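Local coordinates for protein probable N-acetyl-gamma-glutamyl-phosphate reductase, chloroplastic (Arabidopsis thaliana, PDB 1XYG) that probably catalyses the NADPH-dependent reduction of N-acetylglutamyl 5-phosphate to N-acetylglutamate 5-semialdehyde in arginine biosynthesis, working as a homotetramer, at residues V44-A49 and A78-V83; S303-M308 and L353-F358. One frame throughout, in Å; residues are numbered along the deposited sequence.

Interaction 1. Residues V44-A49 and A78-V83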
loop_
_atom_site.group_PDB
_atom_site.type_symbol
_atom_site.label_atom_id
_atom_site.label_comp_id
_atom_site.label_asym_id
_atom_site.label_seq_id
_atom_site.Cartn_x
_atom_site.Cartn_y
_atom_site.Cartn_z
ATOM N N VAL A 44 -10.307 15.914 -27.720
ATOM C CA VAL A 44 -11.106 14.706 -27.876
ATOM C C VAL A 44 -12.541 15.079 -28.252
ATOM O O VAL A 44 -13.226 15.764 -27.494
ATOM C CB VAL A 44 -11.150 13.888 -26.570
ATOM C CG1 VAL A 44 -12.002 12.640 -26.772
ATOM C CG2 VAL A 44 -9.744 13.505 -26.144
ATOM N N THR A 45 -12.994 14.620 -29.415
ATOM C CA THR A 45 -14.344 14.929 -29.877
ATOM C C THR A 45 -15.191 13.673 -30.071
ATOM O O THR A 45 -16.404 13.753 -30.260
ATOM C CB THR A 45 -14.326 15.716 -31.216
ATOM O OG1 THR A 45 -13.590 14.975 -32.200
ATOM C CG2 THR A 45 -13.699 17.091 -31.025
ATOM N N LEU A 46 -14.554 12.511 -30.014
ATOM C CA LEU A 46 -15.262 11.249 -30.195
ATOM C C LEU A 46 -14.676 10.133 -29.313
ATOM O O LEU A 46 -13.467 9.908 -29.316
ATOM C CB LEU A 46 -15.196 10.836 -31.663
ATOM C CG LEU A 46 -15.869 9.505 -31.979
ATOM C CD1 LEU A 46 -17.306 9.528 -31.476
ATOM C CD2 LEU A 46 -15.818 9.257 -33.472
ATOM N N MET A 47 -15.529 9.427 -28.570
ATOM C CA MET A 47 -15.063 8.356 -27.680
ATOM C C MET A 47 -15.913 7.075 -27.711
ATOM O O MET A 47 -17.147 7.131 -27.622
ATOM C CB MET A 47 -14.999 8.851 -26.229
ATOM C CG MET A 47 -14.036 9.994 -25.965
ATOM S SD MET A 47 -13.786 10.297 -24.188
ATOM C CE MET A 47 -15.436 10.741 -23.624
ATOM N N THR A 48 -15.233 5.931 -27.798
ATOM C CA THR A 48 -15.864 4.605 -27.850
ATOM C C THR A 48 -15.718 3.755 -26.570
ATOM O O THR A 48 -14.664 3.747 -25.930
ATOM C CB THR A 48 -15.277 3.756 -28.996
ATOM O OG1 THR A 48 -15.550 4.369 -30.258
ATOM C CG2 THR A 48 -15.878 2.402 -28.987
ATOM N N ALA A 49 -16.783 3.030 -26.227
ATOM C CA ALA A 49 -16.809 2.135 -25.068
ATOM C C ALA A 49 -17.679 0.931 -25.420
ATOM O O ALA A 49 -18.552 1.010 -26.286
ATOM C CB ALA A 49 -17.372 2.846 -23.848
ATOM N N ALA A 78 -20.098 4.865 -34.260
ATOM C CA ALA A 78 -19.180 5.994 -34.352
ATOM C C ALA A 78 -18.872 6.394 -35.785
ATOM O O ALA A 78 -18.581 5.542 -36.623
ATOM C CB ALA A 78 -17.889 5.667 -33.627
ATOM N N ASP A 79 -18.937 7.697 -36.058
ATOM C CA ASP A 79 -18.639 8.227 -37.389
ATOM C C ASP A 79 -17.211 8.779 -37.381
ATOM O O ASP A 79 -16.954 9.862 -36.846
ATOM C CB ASP A 79 -19.613 9.345 -37.764
ATOM C CG ASP A 79 -19.544 9.698 -39.236
ATOM O OD1 ASP A 79 -18.426 9.911 -39.747
ATOM O OD2 ASP A 79 -20.607 9.761 -39.887
ATOM N N PHE A 80 -16.296 8.034 -37.990
ATOM C CA PHE A 80 -14.892 8.415 -38.020
ATOM C C PHE A 80 -14.470 9.482 -39.022
ATOM O O PHE A 80 -13.298 9.862 -39.067
ATOM C CB PHE A 80 -14.043 7.155 -38.177
ATOM C CG PHE A 80 -14.071 6.277 -36.962
ATOM C CD1 PHE A 80 -13.419 6.669 -35.797
ATOM C CD2 PHE A 80 -14.811 5.099 -36.952
ATOM C CE1 PHE A 80 -13.511 5.909 -34.643
ATOM C CE2 PHE A 80 -14.906 4.331 -35.792
ATOM C CZ PHE A 80 -14.255 4.737 -34.638
ATOM N N SER A 81 -15.413 9.973 -39.817
ATOM C CA SER A 81 -15.101 11.025 -40.778
ATOM C C SER A 81 -15.187 12.327 -39.987
ATOM O O SER A 81 -14.918 13.418 -40.497
ATOM C CB SER A 81 -16.119 11.030 -41.928
ATOM O OG SER A 81 -17.407 11.438 -41.493
ATOM N N THR A 82 -15.558 12.183 -38.719
ATOM C CA THR A 82 -15.710 13.305 -37.804
ATOM C C THR A 82 -14.426 13.627 -37.022
ATOM O O THR A 82 -14.407 14.565 -36.225
ATOM C CB THR A 82 -16.831 13.003 -36.795
ATOM O OG1 THR A 82 -17.996 12.566 -37.505
ATOM C CG2 THR A 82 -17.176 14.243 -35.983
ATOM N N VAL A 83 -13.363 12.854 -37.237
ATOM C CA VAL A 83 -12.109 13.093 -36.523
ATOM C C VAL A 83 -10.901 13.132 -37.450
ATOM O O VAL A 83 -10.949 12.618 -38.565
ATOM C CB VAL A 83 -11.869 12.028 -35.423
ATOM C CG1 VAL A 83 -12.904 12.184 -34.313
ATOM C CG2 VAL A 83 -11.949 10.631 -36.017
#
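The carbonyl oxygen of Asp-79 is gripped twice from within its own loop, while methyl CD2 of Leu-46 lies 3.6 Å from that O of Asp-79. Thr-82 supplies both grips: OG1 of Thr-82 donates at 3.0 Å to O of Asp-79, from 43° above the carbonyl plane, and its backbone N makes a longer bond from the same face. This compact turn precedes strand 85-88 and packs against strand 42-47, an edge strand, within this chain, of the parallel sheet in the Rossmann-type NAD-binding domain. A second brace is an Asx turn: N of Ser-81 bonds OD1 of Asp-79 at 3.0 Å. Aspartate suits this exposed corner because its short carboxylate can fold back onto the chain.

Across the contact the two segments share no hydrogen bond. The strand spends its backbone on its sheet neighbour, where Thr-45 and Leu-46 pair with Ile-19 and Leu-21. Apolar packing joins the loop to it instead. The largest part belongs to Leu-46, whose CG stands anti to the backbone N (chi1 178°), and CD2 in turn continues the chain away from CA, ending 4.1 Å from CB of Ala-78 and near CD1 of Phe-80, meeting that ring obliquely. A leucine is long enough to bridge from strand to loop, and alanine at 78 is small enough to leave it room. Leu-102 and Leu-22 touch the Phe-80 ring.

At the base of the same leucine, CG1 of Val-83 lies 3.8 Å from CB of Leu-46. The side chains of Thr-45 and Val-83 lie alongside, running opposite ways. The contact buries the hydroxyls of Thr-45 and Thr-48 without any modelled polar partner, and the closest neighbour of Thr-45 OG1 across it is a methyl, CG1 of Val-83, at 3.6 Å.

Interaction 2. Residues S303-M308 and L353-F358; sequences SNYCHM and LHQPLF
Tyr-305 and Gln-355 meet with ring and amide planes 63° apart, the amide nitrogen approaching the ring at its edge. NE2 of Gln-355 donates to OH of Tyr-305 over 3.3 Å, a long but fairly straight bond (163°), with the hydroxyl lying in the amide plane. The same NE2 of Gln-355 also reaches O of Leu-353 at 2.9 Å, so two acceptors fix the amide's rotation. The bend at chi2 (-50°) turns the glutamine's end back toward the tyrosine, although its CB points away. Tyrosine suits the site because its hydroxyl takes this N-H and also bonds the carboxylate of Glu-284.

Beside the ring, OG of Ser-303 sits 3.7 Å from CG of Pro-356, a small side chain against a rigid one, while that hydroxyl bonds the carbonyl of Val-300. A water accepts from N of Asn-304 and lies close to O of His-354, at a distance so short that this second link is doubtful. Asn-38 of a second subunit bonds O of Leu-353. The arrangement lays the C-terminal tail across the lead-in to strand 306-312 of the mixed sheet, in the GAPDH-like dimerisation domain of the semialdehyde dehydrogenase family.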
loop_
_atom_site.group_PDB
_atom_site.type_symbol
_atom_site.label_atom_id
_atom_site.label_comp_id
_atom_site.label_asym_id
_atom_site.label_seq_id
_atom_site.Cartn_x
_atom_site.Cartn_y
_atom_site.Cartn_z
ATOM N N SER A 303 4.750 10.572 -15.189
ATOM C CA SER A 303 5.398 11.358 -16.224
ATOM C C SER A 303 5.736 10.462 -17.404
ATOM O O SER A 303 5.563 9.246 -17.352
ATOM C CB SER A 303 6.678 11.997 -15.685
ATOM O OG SER A 303 7.686 11.017 -15.505
ATOM N N ASN A 304 6.239 11.072 -18.467
ATOM C CA ASN A 304 6.594 10.332 -19.659
ATOM C C ASN A 304 8.092 10.034 -19.716
ATOM O O ASN A 304 8.617 9.654 -20.762
ATOM C CB ASN A 304 6.174 11.128 -20.896
ATOM C CG ASN A 304 6.135 10.274 -22.144
ATOM O OD1 ASN A 304 5.515 9.209 -22.150
ATOM N ND2 ASN A 304 6.796 10.729 -23.209
ATOM N N TYR A 305 8.773 10.184 -18.587
ATOM C CA TYR A 305 10.212 9.956 -18.537
ATOM C C TYR A 305 10.669 8.533 -18.270
ATOM O O TYR A 305 9.972 7.734 -17.641
ATOM C CB TYR A 305 10.852 10.865 -17.486
ATOM C CG TYR A 305 10.712 12.326 -17.804
ATOM C CD1 TYR A 305 11.521 12.932 -18.765
ATOM C CD2 TYR A 305 9.750 13.097 -17.164
ATOM C CE1 TYR A 305 11.370 14.278 -19.082
ATOM C CE2 TYR A 305 9.588 14.434 -17.467
ATOM C CZ TYR A 305 10.395 15.023 -18.427
ATOM O OH TYR A 305 10.205 16.350 -18.733
ATOM N N CYS A 306 11.868 8.247 -18.754
ATOM C CA CYS A 306 12.511 6.957 -18.578
ATOM C C CYS A 306 13.905 7.244 -18.040
ATOM O O CYS A 306 14.654 8.017 -18.631
ATOM C CB CYS A 306 12.622 6.215 -19.917
ATOM S SG CYS A 306 13.737 4.786 -19.898
ATOM N N HIS A 307 14.240 6.650 -16.904
ATOM C CA HIS A 307 15.561 6.830 -16.326
ATOM C C HIS A 307 16.253 5.481 -16.420
ATOM O O HIS A 307 15.642 4.449 -16.132
ATOM C CB HIS A 307 15.482 7.244 -14.849
ATOM C CG HIS A 307 14.941 8.624 -14.621
ATOM N ND1 HIS A 307 14.712 9.131 -13.359
ATOM C CD2 HIS A 307 14.573 9.599 -15.488
ATOM C CE1 HIS A 307 14.225 10.355 -13.459
ATOM N NE2 HIS A 307 14.131 10.663 -14.739
ATOM N N MET A 308 17.515 5.490 -16.826
ATOM C CA MET A 308 18.285 4.261 -16.921
ATOM C C MET A 308 19.688 4.491 -16.368
ATOM O O MET A 308 20.192 5.619 -16.354
ATOM C CB MET A 308 18.351 3.768 -18.373
ATOM C CG MET A 308 18.994 4.733 -19.345
ATOM S SD MET A 308 19.141 4.003 -20.999
ATOM C CE MET A 308 17.398 3.939 -21.490
ATOM N N LEU A 353 4.929 17.349 -20.921
ATOM C CA LEU A 353 5.941 17.792 -19.979
ATOM C C LEU A 353 5.528 17.716 -18.508
ATOM O O LEU A 353 6.139 18.366 -17.652
ATOM C CB LEU A 353 6.392 19.210 -20.332
ATOM C CG LEU A 353 7.059 19.331 -21.705
ATOM C CD1 LEU A 353 7.524 20.760 -21.929
ATOM C CD2 LEU A 353 8.242 18.366 -21.789
ATOM N N HIS A 354 4.501 16.922 -18.211
ATOM C CA HIS A 354 4.048 16.758 -16.830
ATOM C C HIS A 354 5.243 16.257 -16.026
ATOM O O HIS A 354 5.964 15.356 -16.470
ATOM C CB HIS A 354 2.936 15.711 -16.727
ATOM C CG HIS A 354 1.790 15.939 -17.659
ATOM N ND1 HIS A 354 1.849 15.633 -19.001
ATOM C CD2 HIS A 354 0.544 16.418 -17.435
ATOM C CE1 HIS A 354 0.688 15.911 -19.563
ATOM N NE2 HIS A 354 -0.123 16.389 -18.635
ATOM N N GLN A 355 5.465 16.839 -14.852
ATOM C CA GLN A 355 6.579 16.410 -14.020
ATOM C C GLN A 355 6.119 15.298 -13.089
ATOM O O GLN A 355 4.949 15.244 -12.711
ATOM C CB GLN A 355 7.153 17.591 -13.228
ATOM C CG GLN A 355 7.916 18.592 -14.098
ATOM C CD GLN A 355 8.944 17.923 -15.001
ATOM O OE1 GLN A 355 9.966 17.423 -14.537
ATOM N NE2 GLN A 355 8.668 17.907 -16.303
ATOM N N PRO A 356 7.040 14.394 -12.705
ATOM C CA PRO A 356 6.705 13.275 -11.817
ATOM C C PRO A 356 5.925 13.685 -10.574
ATOM O O PRO A 356 6.229 14.704 -9.951
ATOM C CB PRO A 356 8.075 12.680 -11.469
ATOM C CG PRO A 356 8.924 13.026 -12.672
ATOM C CD PRO A 356 8.490 14.446 -12.966
ATOM N N LEU A 357 4.915 12.894 -10.218
ATOM C CA LEU A 357 4.132 13.189 -9.031
ATOM C C LEU A 357 4.732 12.450 -7.840
ATOM O O LEU A 357 4.327 11.331 -7.509
ATOM C CB LEU A 357 2.673 12.772 -9.211
ATOM C CG LEU A 357 1.775 13.304 -8.089
ATOM C CD1 LEU A 357 1.797 14.839 -8.116
ATOM C CD2 LEU A 357 0.347 12.795 -8.273
ATOM N N PHE A 358 5.713 13.081 -7.206
ATOM C CA PHE A 358 6.368 12.509 -6.045
ATOM C C PHE A 358 6.422 13.541 -4.918
ATOM O O PHE A 358 6.723 14.708 -5.160
ATOM C CB PHE A 358 7.795 12.073 -6.414
ATOM C CG PHE A 358 8.582 11.507 -5.265
ATOM C CD1 PHE A 358 9.292 12.343 -4.417
ATOM C CD2 PHE A 358 8.557 10.141 -4.989
ATOM C CE1 PHE A 358 9.963 11.840 -3.313
ATOM C CE2 PHE A 358 9.228 9.626 -3.884
ATOM C CZ PHE A 358 9.929 10.477 -3.042
HETATM O O HOH W 1 6.031 14.051 -18.651
#

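How the interactions relate
The two contacts belong to different halves of the chain and do not touch, their nearest atoms being about 13 Å apart. Both are partly buried, and each sets a loop against a sheet-associated segment. Interaction 1 is peripheral, at an edge of the Rossmann-type sheet, its centre about 23 Å from the centre of the chain; Asp-79 is exposed and no other subunit reaches its segments. Interaction 2 has its centre about 14 Å from that of the chain; three touching residues are buried, none is exposed, and a second subunit borders it. Their chemistry differs: 44-49 and 78-83 adhere through apolar groups, polar bonds staying inside the loop, whereas 303-308 and 353-358 share a side-chain hydrogen bond and flank a water.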